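Local atomic coordinates of ribokinase, putative (Burkholderia thailandensis, PDB entry 3B1N), a protein that probably phosphorylates nucleosides with ATP as phosphate donor, as a nucleoside kinase of the ribokinase (pfkB) family. Residues R43-G47 against Q287-T291; T98-M104 against T115-A121; V214-I218 against I228-D232; Q236-V240 against G273-L278. One frame throughout, in Å; residues are numbered along the deposited sequence.

Contact 1: residues R43-G47 against Q287-T291; sequences RREFG and QGPQT
Glu-45 to Gly-47 run as a short extended strand past the turning loop Gly-288 to Gln-290, with CA of Glu-45 6.0 Å from CA of Gly-288. The backbones are too far apart to bond directly, and water fills the gap. One water donates to Phe-46 O (2.7 Å) and accepts from Gln-290 N, replacing a direct backbone bond. Glu-45 reaches for the loop through a bend at chi2 (-76°), which brings its OE2 to 3.8 Å from Gln-287 CG, the two side chains crossing at about a right angle. OE2 receives hydrogens from two waters: one is also held by Gln-287 NE2, the other lies at the edge of the Arg-43 guanidinium, in its plane. Arg-43 NH2 adds a long salt bridge to OE2 (3.4 Å), so a buried carboxylate is probably kept charged. Glycine suits the place of Gly-288, whose phi of 107° and nearness to Glu-45 CD leave little room for a side chain. Pro-289, its phi held near -73° by the ring, presses CG against Phe-46 O (3.4 Å) and lies near Gly-47 CA. Gln-290 extends beyond CG alongside the Phe-46 carbonyl, OE1 near Phe-46 CB (3.9 Å), and its amide is fixed by Asn-52, Tyr-78 and Arg-81; Thr-291 OG1 closes the loop on Gln-287 O (2.7 Å). The strand is an outer one, within this chain, of the four-stranded sheet. Gly-47, at its end, belongs to the mizoribine pocket, and the Gly-47–Gly-48 pair is consistent with the di-glycine hinge between lid and main domain in ribokinase-family enzymes.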
# COMPACT_ATOMS: atom_id res chain seq x y z
N ARG B 43 3.14 -10.94 -9.01
CA ARG B 43 3.79 -10.94 -10.30
C ARG B 43 4.52 -9.62 -10.47
O ARG B 43 3.91 -8.56 -10.33
CB ARG B 43 2.76 -11.07 -11.41
CG ARG B 43 2.99 -12.22 -12.32
CD ARG B 43 1.65 -12.75 -12.89
NE ARG B 43 0.63 -11.71 -13.12
CZ ARG B 43 0.72 -10.74 -14.03
NH1 ARG B 43 1.80 -10.63 -14.80
NH2 ARG B 43 -0.26 -9.86 -14.16
N ARG B 44 5.81 -9.69 -10.72
CA ARG B 44 6.51 -8.43 -10.91
C ARG B 44 6.38 -7.92 -12.34
O ARG B 44 6.49 -8.63 -13.33
CB ARG B 44 7.95 -8.47 -10.38
CG ARG B 44 8.01 -8.75 -8.88
CD ARG B 44 9.29 -8.21 -8.26
NE ARG B 44 10.51 -8.70 -8.91
CZ ARG B 44 11.73 -8.34 -8.53
NH1 ARG B 44 11.89 -7.48 -7.51
NH2 ARG B 44 12.79 -8.82 -9.17
N GLU B 45 6.07 -6.64 -12.41
CA GLU B 45 5.83 -5.97 -13.68
C GLU B 45 7.02 -5.05 -13.90
O GLU B 45 7.65 -4.53 -12.96
CB GLU B 45 4.59 -5.11 -13.62
CG GLU B 45 3.25 -5.78 -13.34
CD GLU B 45 2.66 -6.53 -14.49
OE1 GLU B 45 3.35 -6.70 -15.53
OE2 GLU B 45 1.48 -6.94 -14.33
N PHE B 46 7.32 -4.81 -15.16
CA PHE B 46 8.36 -3.86 -15.48
C PHE B 46 7.89 -2.42 -15.27
O PHE B 46 6.84 -2.03 -15.82
CB PHE B 46 8.80 -4.07 -16.96
CG PHE B 46 9.39 -5.42 -17.21
CD1 PHE B 46 10.68 -5.71 -16.81
CD2 PHE B 46 8.61 -6.43 -17.79
CE1 PHE B 46 11.24 -6.97 -17.05
CE2 PHE B 46 9.16 -7.71 -18.01
CZ PHE B 46 10.45 -7.98 -17.64
N GLY B 47 8.68 -1.65 -14.50
CA GLY B 47 8.25 -0.35 -14.05
C GLY B 47 9.41 0.57 -13.81
O GLY B 47 10.46 0.43 -14.45
N GLN B 287 -3.13 -3.98 -17.32
CA GLN B 287 -2.55 -4.12 -15.99
C GLN B 287 -1.07 -3.93 -16.10
O GLN B 287 -0.44 -4.68 -16.87
CB GLN B 287 -2.82 -5.57 -15.52
CG GLN B 287 -2.21 -5.91 -14.19
CD GLN B 287 -2.68 -5.00 -13.12
OE1 GLN B 287 -3.87 -4.64 -13.08
NE2 GLN B 287 -1.77 -4.57 -12.24
N GLY B 288 -0.48 -3.02 -15.32
CA GLY B 288 0.96 -2.84 -15.36
C GLY B 288 1.19 -1.51 -16.07
O GLY B 288 0.39 -1.11 -16.92
N PRO B 289 2.32 -0.85 -15.79
CA PRO B 289 2.60 0.41 -16.51
C PRO B 289 3.02 0.21 -17.96
O PRO B 289 2.93 1.19 -18.71
CB PRO B 289 3.74 1.05 -15.68
CG PRO B 289 4.27 -0.05 -14.83
CD PRO B 289 3.23 -1.09 -14.65
N GLN B 290 3.46 -0.99 -18.38
CA GLN B 290 4.00 -1.16 -19.73
C GLN B 290 3.38 -2.32 -20.51
O GLN B 290 3.94 -2.75 -21.52
CB GLN B 290 5.52 -1.33 -19.69
CG GLN B 290 6.32 -0.19 -19.04
CD GLN B 290 7.80 -0.57 -18.90
OE1 GLN B 290 8.34 -1.34 -19.74
NE2 GLN B 290 8.49 0.03 -17.94
N THR B 291 2.21 -2.81 -20.14
CA THR B 291 1.72 -3.97 -20.89
C THR B 291 0.87 -3.59 -22.10
O THR B 291 0.80 -4.39 -23.06
CB THR B 291 1.04 -5.00 -20.01
OG1 THR B 291 -0.22 -4.49 -19.56
CG2 THR B 291 1.92 -5.31 -18.83
O HOH W 1 -0.07 -8.02 -16.34
O HOH W 2 0.27 -6.34 -12.03
O HOH W 3 4.56 -3.12 -16.84

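Contact 2: residues T98-M104 against T115-A121. With MZR (5-hydroxy-1-(beta-D-ribofuranosyl)-1H-imidazole-4-carboxamide), chain F.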
# COMPACT_ATOMS: atom_id res chain seq x y z
N THR B 98 23.76 -6.43 -6.09
CA THR B 98 22.75 -5.47 -5.61
C THR B 98 21.40 -5.86 -6.21
O THR B 98 21.37 -6.39 -7.34
CB THR B 98 23.14 -4.02 -6.06
OG1 THR B 98 24.39 -3.68 -5.49
CG2 THR B 98 22.15 -2.97 -5.61
N TYR B 99 20.32 -5.58 -5.48
CA TYR B 99 18.97 -5.80 -6.03
C TYR B 99 18.51 -4.54 -6.74
O TYR B 99 18.84 -3.43 -6.32
CB TYR B 99 17.96 -6.19 -4.94
CG TYR B 99 18.16 -7.61 -4.44
CD1 TYR B 99 17.36 -8.65 -4.94
CD2 TYR B 99 19.12 -7.91 -3.47
CE1 TYR B 99 17.52 -9.97 -4.45
CE2 TYR B 99 19.30 -9.22 -3.02
CZ TYR B 99 18.49 -10.21 -3.52
OH TYR B 99 18.65 -11.49 -3.07
N SER B 100 17.71 -4.71 -7.81
CA SER B 100 17.05 -3.57 -8.41
C SER B 100 15.97 -3.00 -7.50
O SER B 100 15.43 -3.71 -6.63
CB SER B 100 16.43 -3.98 -9.76
OG SER B 100 17.40 -4.62 -10.56
N ALA B 101 15.62 -1.74 -7.76
CA ALA B 101 14.48 -1.09 -7.10
C ALA B 101 13.21 -1.91 -7.21
O ALA B 101 12.94 -2.53 -8.22
CB ALA B 101 14.23 0.31 -7.68
N GLN B 102 12.41 -1.89 -6.14
CA GLN B 102 11.15 -2.62 -6.09
C GLN B 102 10.09 -1.72 -5.47
O GLN B 102 10.29 -1.14 -4.42
CB GLN B 102 11.32 -3.93 -5.27
CG GLN B 102 10.02 -4.57 -4.90
CD GLN B 102 9.43 -5.38 -6.02
OE1 GLN B 102 10.05 -6.35 -6.49
NE2 GLN B 102 8.19 -5.03 -6.42
N ALA B 103 8.98 -1.57 -6.18
CA ALA B 103 7.87 -0.74 -5.66
C ALA B 103 6.71 -1.63 -5.33
O ALA B 103 6.33 -2.49 -6.12
CB ALA B 103 7.43 0.28 -6.74
N MET B 104 6.17 -1.46 -4.12
CA MET B 104 4.94 -2.16 -3.74
C MET B 104 3.86 -1.08 -3.76
O MET B 104 3.88 -0.17 -2.95
CB MET B 104 5.11 -2.80 -2.34
CG MET B 104 6.30 -3.75 -2.20
SD MET B 104 5.91 -5.36 -2.94
CE MET B 104 4.49 -5.89 -1.99
N THR B 115 2.62 3.95 -2.15
CA THR B 115 3.71 3.07 -2.60
C THR B 115 4.79 2.96 -1.52
O THR B 115 5.27 3.98 -1.02
CB THR B 115 4.31 3.63 -3.88
OG1 THR B 115 3.32 3.58 -4.91
CG2 THR B 115 5.58 2.85 -4.31
N ALA B 116 5.16 1.73 -1.15
CA ALA B 116 6.37 1.51 -0.39
C ALA B 116 7.46 1.16 -1.38
O ALA B 116 7.31 0.19 -2.15
CB ALA B 116 6.15 0.31 0.54
N PHE B 117 8.54 1.92 -1.32
CA PHE B 117 9.56 1.81 -2.36
C PHE B 117 10.87 1.36 -1.73
O PHE B 117 11.36 2.03 -0.82
CB PHE B 117 9.69 3.17 -3.09
CG PHE B 117 10.38 3.07 -4.41
CD1 PHE B 117 9.67 2.75 -5.57
CD2 PHE B 117 11.76 3.30 -4.47
CE1 PHE B 117 10.35 2.67 -6.78
CE2 PHE B 117 12.44 3.18 -5.69
CZ PHE B 117 11.71 2.89 -6.84
N HIS B 118 11.40 0.23 -2.21
CA HIS B 118 12.72 -0.21 -1.76
C HIS B 118 13.75 0.15 -2.83
O HIS B 118 13.74 -0.45 -3.89
CB HIS B 118 12.81 -1.70 -1.46
CG HIS B 118 14.10 -2.04 -0.76
ND1 HIS B 118 15.15 -2.67 -1.40
CD2 HIS B 118 14.56 -1.72 0.48
CE1 HIS B 118 16.18 -2.77 -0.57
NE2 HIS B 118 15.84 -2.22 0.58
N PRO B 119 14.57 1.16 -2.57
CA PRO B 119 15.39 1.74 -3.63
C PRO B 119 16.38 0.78 -4.23
O PRO B 119 16.57 0.85 -5.44
CB PRO B 119 16.07 2.95 -2.99
CG PRO B 119 15.89 2.74 -1.52
CD PRO B 119 14.70 1.91 -1.31
N GLY B 120 17.05 -0.07 -3.44
CA GLY B 120 18.07 -0.92 -4.02
C GLY B 120 19.06 -0.08 -4.83
O GLY B 120 19.54 0.99 -4.40
N ALA B 121 19.33 -0.55 -6.03
CA ALA B 121 20.30 0.08 -6.93
C ALA B 121 19.98 1.54 -7.26
O ALA B 121 20.87 2.32 -7.58
CB ALA B 121 20.43 -0.73 -8.19
N1 MZR F . 11.09 7.11 -6.66
O3 MZR F . 10.16 5.83 -8.96
C4 MZR F . 9.09 5.57 -8.08
C5 MZR F . 9.00 6.01 -6.71
C6 MZR F . 10.01 6.77 -5.98
O6 MZR F . 9.76 7.01 -4.78
N7 MZR F . 7.79 5.52 -6.31
C8 MZR F . 7.22 4.87 -7.34
N9 MZR F . 8.01 4.89 -8.45
C1' MZR F . 7.70 4.33 -9.78
C2' MZR F . 7.16 2.91 -9.83
O2' MZR F . 8.28 2.06 -10.02
C3' MZR F . 6.14 2.99 -11.00
O3' MZR F . 6.40 2.15 -12.13
C4' MZR F . 6.13 4.44 -11.40
O4' MZR F . 6.61 5.11 -10.25
C5' MZR F . 4.74 4.90 -11.75
O5' MZR F . 4.86 6.29 -12.15
O HOH W 4 15.16 -3.42 -3.94
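Ala-103 and Phe-117 sit opposite each other in the antiparallel hairpin of strands 101-107 and 113-118, part of the lid-like sheet that covers the nucleoside in this kinase family. Here they line the mizoribine pocket. The axes of segments 101-104 and 115-118 come within 4.7 Å, and two hydrogen-bonded pairs hold them. Gln-102 and His-118 exchange bonds both ways, as do Met-104 and Ala-116; Met-104 N reaches Ala-116 O almost straight (174° at the hydrogen). Phe-117 places CG anti to its backbone N (chi1 -163°), which swings the ring across toward the neighbouring strand. One face receives the imidazole of mizoribine, C5 riding 3.5 Å above the ring plane and offset toward the rim; the closest atoms are Phe-117 CE1 and MZR C4, at 3.4 Å. The carbonyl O of Gln-102 lies over the opposite face. The small methyls of Ala-103 and Ala-101, against which the ring leans, leave room for it, Ala-103 CB lying 3.5 Å from CD1 of Phe-117 and Ala-101 CB 3.7 Å from its CZ. On the other side of the sheet His-118 ND1 meets a water, in the ring plane, that also donates to Ser-100 O at 2.7 Å. Beyond the strands Ala-121 N bonds to Tyr-99 O, and Gly-120, with positive phi, brings its CA close to that oxygen where a side chain would collide. Strand 101-107 is flanked by strand 10-16, while Thr-115 to Phe-117 pair in parallel with a strand of the second subunit, whose Met-15 packs on Met-104 and Ala-116.

Contact 3: residues V214-I218 against I228-D232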
# COMPACT_ATOMS: atom_id res chain seq x y z
N VAL B 214 9.23 28.68 -16.15
CA VAL B 214 9.37 27.61 -17.13
C VAL B 214 8.69 27.98 -18.43
O VAL B 214 7.86 28.90 -18.48
CB VAL B 214 8.75 26.26 -16.62
CG1 VAL B 214 9.62 25.65 -15.48
CG2 VAL B 214 7.26 26.45 -16.19
N GLN B 215 9.01 27.27 -19.49
CA GLN B 215 8.30 27.42 -20.75
C GLN B 215 6.88 26.84 -20.73
O GLN B 215 5.99 27.36 -21.41
CB GLN B 215 9.11 26.85 -21.92
CG GLN B 215 10.38 27.68 -22.18
CD GLN B 215 11.17 27.18 -23.38
OE1 GLN B 215 10.62 26.49 -24.25
NE2 GLN B 215 12.47 27.52 -23.42
N ALA B 216 6.68 25.75 -19.98
CA ALA B 216 5.32 25.22 -19.85
C ALA B 216 5.21 24.52 -18.51
O ALA B 216 6.18 23.90 -18.06
CB ALA B 216 4.97 24.22 -20.99
N LEU B 217 4.06 24.69 -17.88
CA LEU B 217 3.69 24.00 -16.63
C LEU B 217 2.52 23.11 -17.00
O LEU B 217 1.44 23.57 -17.38
CB LEU B 217 3.26 25.01 -15.56
CG LEU B 217 2.51 24.52 -14.30
CD1 LEU B 217 3.30 23.43 -13.56
CD2 LEU B 217 2.17 25.68 -13.36
N ILE B 218 2.76 21.80 -16.89
CA ILE B 218 1.80 20.80 -17.32
C ILE B 218 1.30 20.09 -16.07
O ILE B 218 2.12 19.60 -15.27
CB ILE B 218 2.46 19.77 -18.26
CG1 ILE B 218 3.03 20.44 -19.53
CG2 ILE B 218 1.49 18.69 -18.62
CD1 ILE B 218 4.53 20.46 -19.56
N ILE B 228 -2.05 22.65 -19.94
CA ILE B 228 -0.69 23.06 -20.27
C ILE B 228 -0.66 24.58 -20.31
O ILE B 228 -1.21 25.22 -21.24
CB ILE B 228 -0.29 22.52 -21.63
CG1 ILE B 228 -0.35 20.98 -21.59
CG2 ILE B 228 1.13 23.02 -22.02
CD1 ILE B 228 0.08 20.28 -22.92
N ARG B 229 0.01 25.14 -19.34
CA ARG B 229 0.17 26.60 -19.23
C ARG B 229 1.51 27.00 -19.83
O ARG B 229 2.56 26.56 -19.39
CB ARG B 229 0.13 27.00 -17.74
CG ARG B 229 0.43 28.48 -17.52
CD ARG B 229 -0.80 29.19 -17.04
NE ARG B 229 -0.86 29.25 -15.59
CZ ARG B 229 -0.56 30.34 -14.88
NH1 ARG B 229 -0.13 31.44 -15.48
NH2 ARG B 229 -0.64 30.30 -13.56
N HIS B 230 1.47 27.89 -20.83
CA HIS B 230 2.68 28.35 -21.52
C HIS B 230 2.53 29.86 -21.74
O HIS B 230 1.49 30.42 -21.41
CB HIS B 230 2.87 27.60 -22.85
CG HIS B 230 1.69 27.66 -23.76
ND1 HIS B 230 1.66 28.45 -24.90
CD2 HIS B 230 0.48 27.05 -23.70
CE1 HIS B 230 0.48 28.34 -25.49
NE2 HIS B 230 -0.25 27.47 -24.79
N ARG B 231 3.57 30.48 -22.29
CA ARG B 231 3.65 31.93 -22.62
C ARG B 231 2.31 32.57 -23.01
O ARG B 231 1.82 33.50 -22.35
CB ARG B 231 4.70 32.07 -23.76
CG ARG B 231 5.03 33.47 -24.30
CD ARG B 231 6.15 34.15 -23.52
NE ARG B 231 5.58 34.87 -22.38
CZ ARG B 231 6.12 35.94 -21.79
NH1 ARG B 231 7.27 36.44 -22.22
NH2 ARG B 231 5.49 36.50 -20.76
N ASP B 232 1.70 32.04 -24.07
CA ASP B 232 0.57 32.71 -24.73
C ASP B 232 -0.83 32.34 -24.24
O ASP B 232 -1.83 32.98 -24.64
CB ASP B 232 0.64 32.44 -26.24
CG ASP B 232 1.86 33.09 -26.89
OD1 ASP B 232 2.46 34.00 -26.25
OD2 ASP B 232 2.20 32.69 -28.03
O HOH W 5 6.04 29.20 -23.32
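Leu-217 and Arg-229 satisfy each other's peptide groups in both directions. Leu-217 N gives its hydrogen to Arg-229 O at 2.8 Å, in the carbonyl plane, and Arg-229 N returns one to Leu-217 O at 2.9 Å with the donor tilted out of that plane. Arg-229 O also takes a CA-H contact from Ala-216, CA to O 3.1 Å. Where the strands separate, a water donates to Gln-215 O (2.7 Å) and accepts from Arg-231 N, so both are served without touching each other. The polar ends of Arg-229 and His-230 find partners outside the hairpin: Arg-229 NH2 forms a salt bridge with Asp-208, and His-230 NE2 bonds to Glu-235. CB of His-230 sits 3.4 Å from Gln-215 O. Ile-218 and Ile-228 lie side by side, pointing the same way, CG1 to CG1 4.0 Å; their branched chains suit extended backbone, and with the small Ala-216 they meet helices 251-264 and 269-284. Backbone bonds from Ala-216 and Ile-218 to strand 188-192 and from Ile-228 to Glu-235 continue the sheet on both sides; strands 216-220, 226-230 and 233-237 form the antiparallel meander at one end of the otherwise mostly parallel, Rossmann-like sheet of the ribokinase fold.

Contact 4: residues Q236-V240 against G273-L278. With ADP (adenosine-5'-diphosphate), chain G.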
# COMPACT_ATOMS: atom_id res chain seq x y z
N GLN B 236 -6.45 23.52 -22.48
CA GLN B 236 -7.23 22.58 -21.72
C GLN B 236 -7.27 21.30 -22.54
O GLN B 236 -7.93 21.21 -23.59
CB GLN B 236 -8.65 23.10 -21.52
CG GLN B 236 -8.73 24.45 -20.79
CD GLN B 236 -8.36 24.35 -19.32
OE1 GLN B 236 -7.79 25.28 -18.74
NE2 GLN B 236 -8.65 23.20 -18.71
N ILE B 237 -6.55 20.27 -22.08
CA ILE B 237 -6.42 19.06 -22.85
C ILE B 237 -7.49 18.09 -22.36
O ILE B 237 -7.52 17.76 -21.16
CB ILE B 237 -5.03 18.41 -22.57
CG1 ILE B 237 -3.87 19.38 -22.86
CG2 ILE B 237 -4.89 17.05 -23.35
CD1 ILE B 237 -3.85 19.88 -24.35
N PRO B 238 -8.34 17.60 -23.26
CA PRO B 238 -9.35 16.62 -22.82
C PRO B 238 -8.76 15.27 -22.57
O PRO B 238 -7.80 14.87 -23.25
CB PRO B 238 -10.32 16.53 -24.01
CG PRO B 238 -9.63 17.20 -25.16
CD PRO B 238 -8.41 17.93 -24.70
N ALA B 239 -9.39 14.51 -21.67
CA ALA B 239 -9.11 13.09 -21.62
C ALA B 239 -9.64 12.35 -22.84
O ALA B 239 -10.60 12.80 -23.48
CB ALA B 239 -9.73 12.47 -20.33
N VAL B 240 -9.04 11.22 -23.15
CA VAL B 240 -9.58 10.28 -24.11
C VAL B 240 -10.35 9.24 -23.31
O VAL B 240 -9.80 8.69 -22.35
CB VAL B 240 -8.46 9.61 -24.96
CG1 VAL B 240 -8.98 8.56 -25.92
CG2 VAL B 240 -7.79 10.67 -25.80
N GLY B 273 -0.23 17.73 -26.18
CA GLY B 273 -1.08 17.39 -25.00
C GLY B 273 -2.06 16.30 -25.35
O GLY B 273 -2.26 15.38 -24.54
N ARG B 274 -2.70 16.37 -26.53
CA ARG B 274 -3.70 15.36 -26.84
C ARG B 274 -3.04 14.00 -27.08
O ARG B 274 -3.61 12.96 -26.73
CB ARG B 274 -4.52 15.81 -28.07
CG ARG B 274 -5.54 16.84 -27.66
CD ARG B 274 -6.18 17.46 -28.90
NE ARG B 274 -7.33 18.31 -28.49
CZ ARG B 274 -7.21 19.49 -27.88
NH1 ARG B 274 -6.03 20.02 -27.56
NH2 ARG B 274 -8.34 20.17 -27.57
N LEU B 275 -1.82 13.99 -27.65
CA LEU B 275 -1.14 12.72 -27.83
C LEU B 275 -0.81 12.10 -26.45
O LEU B 275 -1.00 10.90 -26.28
CB LEU B 275 0.14 12.91 -28.69
CG LEU B 275 0.93 11.61 -28.89
CD1 LEU B 275 0.15 10.58 -29.72
CD2 LEU B 275 2.26 11.95 -29.61
N ALA B 276 -0.30 12.93 -25.54
CA ALA B 276 0.03 12.51 -24.17
C ALA B 276 -1.24 11.92 -23.52
O ALA B 276 -1.21 10.85 -22.89
CB ALA B 276 0.52 13.71 -23.41
N SER B 277 -2.36 12.64 -23.64
CA SER B 277 -3.66 12.24 -23.08
C SER B 277 -4.10 10.90 -23.65
O SER B 277 -4.51 9.97 -22.90
CB SER B 277 -4.65 13.33 -23.42
OG SER B 277 -5.88 12.99 -22.81
N LEU B 278 -3.92 10.72 -24.95
CA LEU B 278 -4.22 9.44 -25.58
C LEU B 278 -3.36 8.33 -25.00
O LEU B 278 -3.88 7.24 -24.67
CB LEU B 278 -4.05 9.49 -27.09
CG LEU B 278 -4.17 8.18 -27.83
CD1 LEU B 278 -5.53 7.55 -27.66
CD2 LEU B 278 -3.88 8.44 -29.31
PB ADP G . -0.33 10.13 -12.58
O1B ADP G . -0.89 10.39 -11.19
O2B ADP G . 0.97 10.87 -12.74
O3B ADP G . -0.22 8.75 -13.12
PA ADP G . -2.87 11.12 -13.82
O1A ADP G . -3.69 10.18 -12.93
O2A ADP G . -3.11 12.60 -13.74
O3A ADP G . -1.31 10.98 -13.61
O5' ADP G . -3.14 10.52 -15.24
C5' ADP G . -2.36 11.05 -16.31
C4' ADP G . -3.12 11.14 -17.62
O4' ADP G . -3.55 9.82 -18.01
C3' ADP G . -4.41 11.99 -17.55
O3' ADP G . -4.13 13.39 -17.69
C2' ADP G . -5.24 11.34 -18.63
O2' ADP G . -4.87 11.88 -19.92
C1' ADP G . -4.85 9.89 -18.59
N9 ADP G . -5.77 9.16 -17.67
C8 ADP G . -5.65 8.91 -16.33
N7 ADP G . -6.77 8.26 -15.87
C5 ADP G . -7.61 8.17 -16.89
C6 ADP G . -8.96 7.64 -17.08
N6 ADP G . -9.58 7.08 -16.00
N1 ADP G . -9.51 7.72 -18.27
C2 ADP G . -8.89 8.28 -19.33
N3 ADP G . -7.64 8.76 -19.24
C4 ADP G . -6.99 8.76 -18.08
O HOH W 6 -6.78 10.53 -21.39
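Arg-274 spreads one face of its guanidinium beneath the ring of Pro-238, whose CD stands 3.6 Å above the plane, offset toward the rim. The long chain, extended from CG to NE, carries the group there from the helix, and NH1 is tied back to Ala-270 O. Proline suits this spot: it has no N-H to satisfy just past the last strand pair, and its CD, with CG beside it, rests on one face of the cation. Beside it Ile-237 drives into the helix where Gly-273 offers no side chain; its CG2 lies 3.3 Å from Gly-273 O, and its CD1 is 3.9 Å from Arg-274 NH1. Ser-277 carries the polar core. Its OG stands anti to the backbone N (chi1 -177°) and donates to Pro-238 O at 2.7 Å, fixing the loop to the helix. The same OG accepts from O2' of the ADP ribose at 3.3 Å, while a water joins Val-240 N, Ser-277 O (2.8 Å) and O2'. Val-240 fills the far end with its two methyl branches: CG2 lies on Leu-278 CA (3.8 Å) and CG1 approaches Leu-278 CD1. Its carbonyl O comes 3.2 Å from C2 of the adenine. Phe-303 and Phe-307 of helix 296-307 also pack on Arg-274. Because the serine spends its hydrogen on the loop carbonyl, its oxygen can serve the ribose as an acceptor, and the water gives O2' a second polar neighbour; the contact thus probably couples the seating of loop 238-240 on the helix to recognition of the nucleotide's sugar.

From the N terminus, strand 45-47 opens the widest loop, which closes only when residues 287-291 return to it after helix 269-284; contact 1 therefore encloses the other three. Within it contacts 2, 3 and 4 follow in series, none crossing another. Contact 2 closes the short hairpin of the four-stranded sheet to which strand 45-47 also belongs. Contact 3 closes a second hairpin, in the nine-stranded sheet, and lies across the chain's centre from contacts 1 and 2. The next strand leads into contact 4, which ties that sheet's edge to helix 269-284; contacts 3 and 4 touch, Ile-228 CD1 lying 3.7 Å from Gly-273 CA.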